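Local coordinates for protein K5 lyase (Enterobacteria phage k1-5, PDB 2X3H) that cleaves the K5 capsular polysaccharide, a glycosaminoglycan, as a phage tail-spike lyase that probably works by beta-elimination, at residues N112-G117 / R140-T145; V283-P288 / V306-S311; F386-H391 / H421-G426; R435-I440 / K455-G460. One frame throughout, in Å; residues are numbered along the deposited sequence.

Contact 1: N112-G117 / R140-T145; sequences NLDGRG and RLSNIT
L113 and L141 lie side by side on neighbouring parallel strands, their methyls L113 CD2 and L141 CD1 meeting at 3.5 Å. This is the tightly packed side of the contact. I144, whose chain has turned a corner at N143, crosses L113 at about a right angle, with I144 CD1 4.1 Å from L113 CG, and L121 touches both L113 and I144. G115 CA lies 3.8 Å from I144 CD1. Between the strands run the backbone bonds of a parallel ladder, L113 N to R140 O, S142 N to L113 O and G115 N to S142 O, as between adjacent rungs of a right-handed parallel beta-helix. The other face, with N112, D114, R140 and S142, is polar and more loosely packed: N112 OD1 comes no nearer than 4.1 Å to R140 CB. R140 NH1 turns to D172 of the third subunit in a salt bridge, and N112 ND2 bonds to R116 O of that chain. At the corner, D114 OD1 takes N143 ND2 at 3.1 Å and R116 N at 3.1 Å, the second bond making an Asx turn. The two donors arrive from opposite faces of the carboxylate, both out of its plane, and the amide plane of N143 stands 71° from it. G117 N closes the turn on N143 O at 2.8 Å. One carboxylate oxygen thus ties both chain turns together, while the two N-H groups gripping it would be expected to stabilise its negative charge.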
# COMPACT_ATOMS: atom_id res chain seq x y z
N ASN A 112 25.46 23.96 -9.17
CA ASN A 112 25.83 22.77 -9.94
C ASN A 112 27.17 22.25 -9.43
O ASN A 112 28.24 22.65 -9.90
CB ASN A 112 25.87 23.03 -11.45
CG ASN A 112 26.09 21.74 -12.27
OD1 ASN A 112 26.48 20.70 -11.72
ND2 ASN A 112 25.85 21.82 -13.57
N LEU A 113 27.09 21.36 -8.45
CA LEU A 113 28.27 20.92 -7.72
C LEU A 113 28.25 19.40 -7.58
O LEU A 113 27.22 18.81 -7.25
CB LEU A 113 28.26 21.57 -6.34
CG LEU A 113 29.27 21.14 -5.29
CD1 LEU A 113 30.68 21.37 -5.83
CD2 LEU A 113 29.03 21.95 -4.01
N ASP A 114 29.40 18.78 -7.84
CA ASP A 114 29.56 17.33 -7.71
C ASP A 114 30.83 17.09 -6.90
O ASP A 114 31.86 17.71 -7.17
CB ASP A 114 29.69 16.68 -9.09
CG ASP A 114 29.97 15.18 -9.02
OD1 ASP A 114 29.59 14.55 -8.02
OD2 ASP A 114 30.55 14.63 -9.98
N GLY A 115 30.74 16.21 -5.90
CA GLY A 115 31.89 15.86 -5.06
C GLY A 115 32.56 14.53 -5.37
O GLY A 115 33.53 14.15 -4.68
N ARG A 116 32.08 13.82 -6.39
CA ARG A 116 32.63 12.52 -6.80
C ARG A 116 32.73 11.49 -5.65
O ARG A 116 33.51 10.53 -5.72
CB ARG A 116 33.99 12.70 -7.51
CG ARG A 116 33.92 13.56 -8.78
CD ARG A 116 35.30 13.81 -9.41
NE ARG A 116 35.99 12.59 -9.82
CZ ARG A 116 37.20 12.24 -9.40
NH1 ARG A 116 37.88 13.00 -8.56
NH2 ARG A 116 37.73 11.10 -9.83
N GLY A 117 31.93 11.69 -4.60
CA GLY A 117 31.95 10.83 -3.42
C GLY A 117 33.15 11.01 -2.50
O GLY A 117 33.27 10.32 -1.49
N ARG A 140 21.94 21.15 -9.54
CA ARG A 140 22.32 19.80 -9.13
C ARG A 140 23.32 19.93 -7.98
O ARG A 140 24.29 20.68 -8.08
CB ARG A 140 22.96 19.08 -10.31
CG ARG A 140 23.70 17.79 -10.01
CD ARG A 140 22.95 16.61 -10.60
NE ARG A 140 23.65 15.34 -10.42
CZ ARG A 140 23.04 14.16 -10.40
NH1 ARG A 140 21.72 14.10 -10.55
NH2 ARG A 140 23.74 13.04 -10.23
N LEU A 141 23.08 19.24 -6.87
CA LEU A 141 24.08 19.14 -5.82
C LEU A 141 24.22 17.67 -5.54
O LEU A 141 23.25 17.04 -5.10
CB LEU A 141 23.63 19.88 -4.57
CG LEU A 141 24.52 19.80 -3.33
CD1 LEU A 141 25.90 20.41 -3.55
CD2 LEU A 141 23.79 20.50 -2.17
N SER A 142 25.40 17.09 -5.80
CA SER A 142 25.49 15.63 -5.81
C SER A 142 26.80 15.05 -5.30
O SER A 142 27.85 15.68 -5.41
CB SER A 142 25.22 15.10 -7.22
OG SER A 142 26.22 15.51 -8.14
N ASN A 143 26.70 13.84 -4.75
CA ASN A 143 27.88 13.02 -4.45
C ASN A 143 28.92 13.73 -3.58
O ASN A 143 30.12 13.75 -3.90
CB ASN A 143 28.52 12.52 -5.75
CG ASN A 143 27.51 11.88 -6.71
OD1 ASN A 143 26.57 11.21 -6.29
ND2 ASN A 143 27.72 12.09 -8.00
N ILE A 144 28.48 14.29 -2.47
CA ILE A 144 29.35 15.12 -1.65
C ILE A 144 28.93 15.05 -0.19
O ILE A 144 27.80 14.68 0.13
CB ILE A 144 29.33 16.59 -2.18
CG1 ILE A 144 30.54 17.38 -1.68
CG2 ILE A 144 28.01 17.28 -1.84
CD1 ILE A 144 30.91 18.55 -2.61
N THR A 145 29.86 15.37 0.70
CA THR A 145 29.58 15.44 2.13
C THR A 145 29.62 16.90 2.55
O THR A 145 30.49 17.65 2.10
CB THR A 145 30.62 14.64 2.92
OG1 THR A 145 30.53 13.25 2.55
CG2 THR A 145 30.41 14.81 4.42

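Contact 2: V283-P288 / V306-S311; sequences VMANNP and VLVDYS
A285 CB and V308 CG2 meet at 3.7 Å on the inward side of two parallel strands, successive rungs of the beta-helix. V283 and V306 continue this apolar row and share V293 as a neighbour. P288 extends it at the C-terminal end, its CG 3.9 Å from V308 CG2. There the proline crosses the Y310 side chain at about a right angle, with CD over one face of the ring, offset toward the rim; Y310 OH bonds to H319 O. On the other face of the sheet M284 folds back: the bend at chi2 (62°) brings SD to 3.9 Å from L307 CD2, and the bend at chi3 (63°) turns CE toward the L307 methyls. Nearly straight backbone bonds join L307 N to V283 O, A285 N to L307 O and D309 N to A285 O. Farther along, the edge turns polar. N287 and D309 lie alongside each other with amide and carboxylate planes 79° apart, and N287 OD1 receives T312 N. D309 OD1 takes S311 N in an Asx turn, and Y250 OH of the second subunit bonds to D309 OD2. N287 ND2 bridges two acceptors: N286 OD1 at 2.9 Å in the amide plane, and D309 OD2 at 3.2 Å from above the carboxylate plane.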
# COMPACT_ATOMS: atom_id res chain seq x y z
N VAL A 283 7.70 4.45 5.49
CA VAL A 283 8.39 5.07 6.60
C VAL A 283 8.88 3.99 7.55
O VAL A 283 8.09 3.16 8.01
CB VAL A 283 7.46 6.05 7.36
CG1 VAL A 283 8.17 6.66 8.58
CG2 VAL A 283 6.92 7.14 6.40
N MET A 284 10.19 3.97 7.81
CA MET A 284 10.79 3.03 8.75
C MET A 284 11.22 3.81 9.98
O MET A 284 12.16 4.61 9.91
CB MET A 284 12.02 2.36 8.12
CG MET A 284 12.87 1.60 9.11
SD MET A 284 11.97 0.24 9.89
CE MET A 284 11.63 -0.77 8.45
N ALA A 285 10.53 3.58 11.09
CA ALA A 285 10.79 4.27 12.34
C ALA A 285 11.47 3.32 13.31
O ALA A 285 10.82 2.54 14.01
CB ALA A 285 9.48 4.82 12.93
N ASN A 286 12.80 3.37 13.30
CA ASN A 286 13.62 2.56 14.18
C ASN A 286 13.71 3.29 15.51
O ASN A 286 14.56 4.16 15.70
CB ASN A 286 14.99 2.36 13.53
CG ASN A 286 16.01 1.70 14.45
OD1 ASN A 286 15.69 1.34 15.59
ND2 ASN A 286 17.25 1.56 13.97
N ASN A 287 12.81 2.95 16.43
CA ASN A 287 12.87 3.44 17.81
C ASN A 287 12.86 4.96 17.97
O ASN A 287 13.78 5.56 18.56
CB ASN A 287 14.01 2.75 18.56
CG ASN A 287 13.71 1.30 18.80
OD1 ASN A 287 13.04 0.97 19.78
ND2 ASN A 287 14.08 0.44 17.85
N PRO A 288 11.79 5.59 17.51
CA PRO A 288 11.66 7.01 17.72
C PRO A 288 11.33 7.24 19.20
O PRO A 288 11.04 6.28 19.94
CB PRO A 288 10.47 7.39 16.84
CG PRO A 288 9.60 6.16 16.84
CD PRO A 288 10.59 5.00 16.86
N VAL A 306 3.84 2.17 7.17
CA VAL A 306 4.61 2.76 8.27
C VAL A 306 4.97 1.66 9.25
O VAL A 306 4.08 1.03 9.83
CB VAL A 306 3.79 3.84 9.00
CG1 VAL A 306 4.58 4.42 10.19
CG2 VAL A 306 3.34 4.94 8.01
N LEU A 307 6.27 1.39 9.41
CA LEU A 307 6.71 0.32 10.31
C LEU A 307 7.42 0.99 11.47
O LEU A 307 8.37 1.75 11.26
CB LEU A 307 7.65 -0.66 9.59
CG LEU A 307 7.97 -1.97 10.33
CD1 LEU A 307 8.47 -2.97 9.31
CD2 LEU A 307 9.01 -1.77 11.46
N VAL A 308 6.97 0.71 12.68
CA VAL A 308 7.57 1.36 13.85
C VAL A 308 7.86 0.35 14.95
O VAL A 308 7.03 -0.49 15.27
CB VAL A 308 6.74 2.59 14.33
CG1 VAL A 308 5.32 2.21 14.62
CG2 VAL A 308 7.39 3.27 15.55
N ASP A 309 9.09 0.39 15.48
CA ASP A 309 9.50 -0.45 16.60
C ASP A 309 9.91 0.43 17.77
O ASP A 309 10.60 1.42 17.56
CB ASP A 309 10.67 -1.34 16.21
CG ASP A 309 11.21 -2.15 17.39
OD1 ASP A 309 10.39 -2.68 18.16
OD2 ASP A 309 12.45 -2.26 17.52
N TYR A 310 9.50 0.05 18.97
CA TYR A 310 9.89 0.77 20.20
C TYR A 310 10.73 -0.10 21.17
O TYR A 310 11.00 0.33 22.29
CB TYR A 310 8.64 1.28 20.93
CG TYR A 310 8.09 2.57 20.35
CD1 TYR A 310 8.64 3.79 20.70
CD2 TYR A 310 7.05 2.57 19.43
CE1 TYR A 310 8.17 4.98 20.17
CE2 TYR A 310 6.56 3.74 18.90
CZ TYR A 310 7.13 4.96 19.26
OH TYR A 310 6.67 6.16 18.75
N SER A 311 11.11 -1.29 20.74
CA SER A 311 11.75 -2.28 21.64
C SER A 311 13.01 -1.78 22.35
O SER A 311 13.34 -2.28 23.42
CB SER A 311 12.07 -3.57 20.90
OG SER A 311 13.09 -3.37 19.94

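Contact 3: F386-H391 / H421-G426; sequences FVEVKH and HAPALG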
# COMPACT_ATOMS: atom_id res chain seq x y z
N PHE A 386 -12.45 6.67 11.31
CA PHE A 386 -12.69 5.23 11.19
C PHE A 386 -11.36 4.50 11.28
O PHE A 386 -10.44 4.77 10.49
CB PHE A 386 -13.37 4.94 9.84
CG PHE A 386 -13.55 3.48 9.54
CD1 PHE A 386 -13.93 2.57 10.52
CD2 PHE A 386 -13.38 3.02 8.23
CE1 PHE A 386 -14.11 1.22 10.21
CE2 PHE A 386 -13.56 1.68 7.92
CZ PHE A 386 -13.92 0.78 8.92
N VAL A 387 -11.25 3.61 12.27
CA VAL A 387 -10.02 2.84 12.48
C VAL A 387 -10.33 1.37 12.22
O VAL A 387 -11.25 0.81 12.82
CB VAL A 387 -9.45 3.00 13.91
CG1 VAL A 387 -8.31 2.02 14.14
CG2 VAL A 387 -8.98 4.43 14.15
N GLU A 388 -9.56 0.76 11.31
CA GLU A 388 -9.61 -0.68 11.13
C GLU A 388 -8.39 -1.31 11.77
O GLU A 388 -7.27 -1.11 11.30
CB GLU A 388 -9.66 -1.06 9.65
CG GLU A 388 -10.95 -0.67 8.98
CD GLU A 388 -11.16 -1.46 7.72
OE1 GLU A 388 -10.54 -1.11 6.69
OE2 GLU A 388 -11.93 -2.44 7.77
N VAL A 389 -8.62 -2.05 12.85
CA VAL A 389 -7.58 -2.83 13.51
C VAL A 389 -7.48 -4.13 12.72
O VAL A 389 -8.27 -5.05 12.94
CB VAL A 389 -7.94 -3.06 14.99
CG1 VAL A 389 -6.88 -3.93 15.69
CG2 VAL A 389 -8.10 -1.73 15.71
N LYS A 390 -6.53 -4.18 11.78
CA LYS A 390 -6.48 -5.28 10.81
C LYS A 390 -5.97 -6.59 11.41
O LYS A 390 -6.34 -7.67 10.95
CB LYS A 390 -5.65 -4.90 9.58
CG LYS A 390 -6.20 -3.72 8.79
CD LYS A 390 -7.12 -4.14 7.65
CE LYS A 390 -8.47 -4.58 8.17
NZ LYS A 390 -8.54 -6.06 8.36
N HIS A 391 -5.11 -6.47 12.42
CA HIS A 391 -4.79 -7.61 13.27
C HIS A 391 -4.72 -7.12 14.71
O HIS A 391 -4.10 -6.09 14.98
CB HIS A 391 -3.51 -8.33 12.86
CG HIS A 391 -3.36 -9.65 13.55
ND1 HIS A 391 -3.66 -10.86 12.96
CD2 HIS A 391 -3.00 -9.93 14.83
CE1 HIS A 391 -3.47 -11.83 13.85
NE2 HIS A 391 -3.07 -11.29 14.98
N HIS A 421 -13.31 -0.99 13.90
CA HIS A 421 -13.56 -2.40 13.53
C HIS A 421 -12.33 -3.25 13.81
O HIS A 421 -11.21 -2.79 13.64
CB HIS A 421 -13.84 -2.52 12.03
CG HIS A 421 -15.16 -1.96 11.60
ND1 HIS A 421 -15.67 -2.18 10.34
CD2 HIS A 421 -16.07 -1.20 12.25
CE1 HIS A 421 -16.83 -1.57 10.23
NE2 HIS A 421 -17.10 -0.97 11.37
N ALA A 422 -12.56 -4.51 14.21
CA ALA A 422 -11.48 -5.51 14.32
C ALA A 422 -12.00 -6.81 13.68
O ALA A 422 -12.51 -7.69 14.38
CB ALA A 422 -11.12 -5.75 15.76
N PRO A 423 -11.87 -6.91 12.35
CA PRO A 423 -12.49 -8.03 11.61
C PRO A 423 -12.03 -9.43 12.07
O PRO A 423 -12.85 -10.34 12.07
CB PRO A 423 -12.10 -7.74 10.14
CG PRO A 423 -11.80 -6.24 10.11
CD PRO A 423 -11.19 -5.95 11.45
N ALA A 424 -10.77 -9.61 12.46
CA ALA A 424 -10.32 -10.94 12.92
C ALA A 424 -11.08 -11.41 14.14
O ALA A 424 -11.22 -12.63 14.39
CB ALA A 424 -8.82 -10.95 13.22
N LEU A 425 -11.56 -10.45 14.92
CA LEU A 425 -12.34 -10.72 16.14
C LEU A 425 -13.84 -10.71 15.87
O LEU A 425 -14.64 -10.86 16.80
CB LEU A 425 -12.04 -9.64 17.18
CG LEU A 425 -10.57 -9.52 17.62
CD1 LEU A 425 -10.41 -8.45 18.71
CD2 LEU A 425 -10.00 -10.88 18.09
N GLY A 426 -14.22 -10.44 14.62
CA GLY A 426 -15.64 -10.32 14.29
C GLY A 426 -16.31 -9.16 15.00
O GLY A 426 -17.52 -9.20 15.24
O HOH W 1 -14.59 -3.69 8.44
O HOH W 2 -8.56 -7.83 12.71
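The ring of F386 presents its edge to one face of the H421 imidazole, F386 CE1 standing 3.6 Å above the centre of that ring. The pair is a T-shaped stack with planes at 77° and centroids 4.8 Å apart, set beside the last parallel pairing of the beta-helix. At the edge of the imidazole, in its plane, a water lies 2.7 Å from H421 ND1. The same water donates to E388 OE2, so it links the carboxylate to the histidine across the strands, while E388 OE1 is held by Y363 OH. Y428 makes a second edge-to-face pair with H421. F386 reaches across to H421 because chi1 (174°) sets CG opposite the backbone N, although its CB does not point there. The strands themselves are joined by H421 N to V387 O and V389 N to H421 O. After A422 the chain enters a short 3-10 turn at P423, which packs by CG against NZ of K390, a side chain bent at chi2, chi3 and chi4. P423 also touches H421 of the second subunit. A second water closes the end of the pairing: it donates to V389 O at 2.8 Å and accepts from A424 N at 2.8 Å.

Contact 4: R435-I440 / K455-G460; sequences RFEWRI and KYRMLG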
# COMPACT_ATOMS: atom_id res chain seq x y z
N ARG A 435 -26.65 2.62 12.00
CA ARG A 435 -27.17 1.27 11.75
C ARG A 435 -26.14 0.40 11.01
O ARG A 435 -25.12 0.91 10.52
CB ARG A 435 -28.48 1.30 10.95
CG ARG A 435 -28.37 1.89 9.55
CD ARG A 435 -29.75 1.91 8.92
NE ARG A 435 -29.73 2.39 7.55
CZ ARG A 435 -30.02 3.63 7.19
NH1 ARG A 435 -30.36 4.53 8.11
NH2 ARG A 435 -29.99 3.98 5.91
N PHE A 436 -26.43 -0.90 10.96
CA PHE A 436 -25.76 -1.84 10.07
C PHE A 436 -26.81 -2.40 9.14
O PHE A 436 -27.89 -2.77 9.58
CB PHE A 436 -25.09 -2.97 10.87
CG PHE A 436 -23.87 -2.51 11.61
CD1 PHE A 436 -23.96 -1.99 12.90
CD2 PHE A 436 -22.63 -2.55 10.99
CE1 PHE A 436 -22.79 -1.53 13.55
CE2 PHE A 436 -21.48 -2.11 11.63
CZ PHE A 436 -21.57 -1.60 12.91
N GLU A 437 -26.50 -2.40 7.85
CA GLU A 437 -27.47 -2.84 6.86
C GLU A 437 -26.81 -3.59 5.73
O GLU A 437 -25.78 -3.15 5.21
CB GLU A 437 -28.29 -1.66 6.32
CG GLU A 437 -27.52 -0.62 5.52
CD GLU A 437 -28.45 0.24 4.67
OE1 GLU A 437 -28.29 0.27 3.43
OE2 GLU A 437 -29.35 0.87 5.24
N TRP A 438 -27.43 -4.72 5.38
CA TRP A 438 -26.99 -5.59 4.30
C TRP A 438 -28.12 -5.72 3.29
O TRP A 438 -29.29 -5.82 3.67
CB TRP A 438 -26.74 -7.00 4.85
CG TRP A 438 -25.56 -7.11 5.77
CD1 TRP A 438 -24.30 -7.50 5.43
CD2 TRP A 438 -25.54 -6.86 7.19
NE1 TRP A 438 -23.48 -7.48 6.55
CE2 TRP A 438 -24.22 -7.10 7.64
CE3 TRP A 438 -26.52 -6.46 8.12
CZ2 TRP A 438 -23.85 -6.96 8.98
CZ3 TRP A 438 -26.14 -6.32 9.46
CH2 TRP A 438 -24.82 -6.56 9.88
N ARG A 439 -27.77 -5.74 2.01
CA ARG A 439 -28.73 -6.14 0.98
C ARG A 439 -28.05 -7.00 -0.06
O ARG A 439 -26.89 -6.78 -0.41
CB ARG A 439 -29.43 -4.93 0.36
CG ARG A 439 -28.55 -4.04 -0.45
CD ARG A 439 -29.34 -2.80 -0.85
NE ARG A 439 -29.60 -2.01 0.34
CZ ARG A 439 -30.60 -1.14 0.49
NH1 ARG A 439 -31.46 -0.92 -0.50
NH2 ARG A 439 -30.72 -0.49 1.63
N ILE A 440 -28.76 -8.02 -0.54
CA ILE A 440 -28.17 -8.93 -1.50
C ILE A 440 -27.99 -8.26 -2.87
O ILE A 440 -27.07 -8.60 -3.63
CB ILE A 440 -29.03 -10.21 -1.64
CG1 ILE A 440 -29.23 -10.84 -0.26
CG2 ILE A 440 -28.36 -11.18 -2.61
CD1 ILE A 440 -27.93 -11.06 0.51
N LYS A 455 -31.98 -0.73 13.57
CA LYS A 455 -30.55 -0.50 13.60
C LYS A 455 -29.77 -1.61 12.93
O LYS A 455 -28.55 -1.48 12.71
CB LYS A 455 -30.12 -0.36 15.07
CG LYS A 455 -30.50 1.00 15.64
CD LYS A 455 -30.58 1.03 17.14
CE LYS A 455 -30.98 2.43 17.57
NZ LYS A 455 -31.37 2.50 19.00
N TYR A 456 -30.46 -2.72 12.67
CA TYR A 456 -29.91 -3.87 11.94
C TYR A 456 -30.90 -4.27 10.85
O TYR A 456 -32.08 -4.46 11.13
CB TYR A 456 -29.63 -5.05 12.91
CG TYR A 456 -28.58 -4.63 13.91
CD1 TYR A 456 -27.23 -4.68 13.57
CD2 TYR A 456 -28.93 -4.08 15.14
CE1 TYR A 456 -26.25 -4.25 14.43
CE2 TYR A 456 -27.94 -3.63 16.03
CZ TYR A 456 -26.60 -3.72 15.66
OH TYR A 456 -25.61 -3.28 16.49
N ARG A 457 -30.42 -4.37 9.62
CA ARG A 457 -31.31 -4.63 8.48
C ARG A 457 -30.70 -5.66 7.56
O ARG A 457 -29.59 -5.48 7.07
CB ARG A 457 -31.58 -3.32 7.71
CG ARG A 457 -32.22 -2.22 8.56
CD ARG A 457 -32.37 -0.89 7.79
NE ARG A 457 -32.80 0.18 8.69
CZ ARG A 457 -33.25 1.37 8.28
NH1 ARG A 457 -33.29 1.67 6.98
NH2 ARG A 457 -33.64 2.27 9.18
N MET A 458 -31.43 -6.75 7.33
CA MET A 458 -30.98 -7.82 6.44
C MET A 458 -32.02 -7.96 5.34
O MET A 458 -33.10 -8.51 5.56
CB MET A 458 -30.80 -9.11 7.22
CG MET A 458 -29.58 -9.00 8.12
SD MET A 458 -29.40 -10.47 9.13
CE MET A 458 -27.62 -10.45 9.29
N LEU A 459 -31.68 -7.45 4.15
CA LEU A 459 -32.67 -7.15 3.13
C LEU A 459 -32.51 -7.99 1.87
O LEU A 459 -31.38 -8.38 1.48
CB LEU A 459 -32.56 -5.67 2.73
CG LEU A 459 -32.58 -4.70 3.91
CD1 LEU A 459 -32.20 -3.30 3.46
CD2 LEU A 459 -33.92 -4.71 4.62
N GLY A 460 -33.63 -8.23 1.22
CA GLY A 460 -33.64 -8.90 -0.08
C GLY A 460 -35.01 -8.87 -0.73
O GLY A 460 -35.99 -8.48 -0.10
O HOH W 3 -32.08 0.48 4.68
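R435 places CG between its backbone N and carbonyl carbon (chi1 63°) and R457 turns CG anti to its carbonyl carbon (chi1 -59°); from there both chains run extended to NE, and their guanidinium groups end up flat on each other. The planes are 7° apart and the centres 4.1 Å. R435 CD sits over the centre of the R457 group, 3.5 Å from R457 NE, whereas R457 NH1 lies over the rim of the R435 group. Negative charge from E437 probably offsets the two like charges. R435 NE donates to E437 OE2 at 2.8 Å in its own guanidinium plane, reaching the oxygen on its anti side, somewhat out of the carboxylate plane, and R439 NH2 donates to E437 OE1 at 3.1 Å from above that plane. A water accepts from R457 NH1 at the guanidinium edge and donates to E437 OE2, while R457 NE is held by D454 O. Beneath this layer two parallel strands pair through F436 N to K455 O, R457 N to F436 O, W438 N to R457 O and L459 N to W438 O, and the sheet runs on into both neighbouring subunits of the trimer. The opposite face carries F436, Y456, W438 and M458. F436 and Y456 lie rim to rim, planes nearly parallel but stepped, F436 CD1 being 3.6 Å from Y456 CE1. M458 runs beside W438, its CE over one face of the indole and its CG 4.0 Å from W438 CE3. Across the interface W438 meets the W438 rings of both other subunits edge-to-face, and Y456 OH bonds to L459 O of the second subunit.

In the fold
The four contacts follow one another along the chain without nesting or crossing. Contact 1 comes first, near the N-terminal end of the beta-helix, and closes a loop of 22 residues. Contact 2, with centre about 30 Å away, closes one of 17 residues in the middle of the stack. Contact 3 closes 29 residues where the parallel pairing ends at strand 419-422, about 22 Å between centres from contact 2. Contact 4 lies past the helix in a sheet with two strands from this chain, closing 14 residues; its nearest atoms are about 5 Å from those of contact 3. Contacts 1 to 3 tie neighbouring turns of the helix, strand to strand, and contact 4 carries its pairing into the neighbouring subunits.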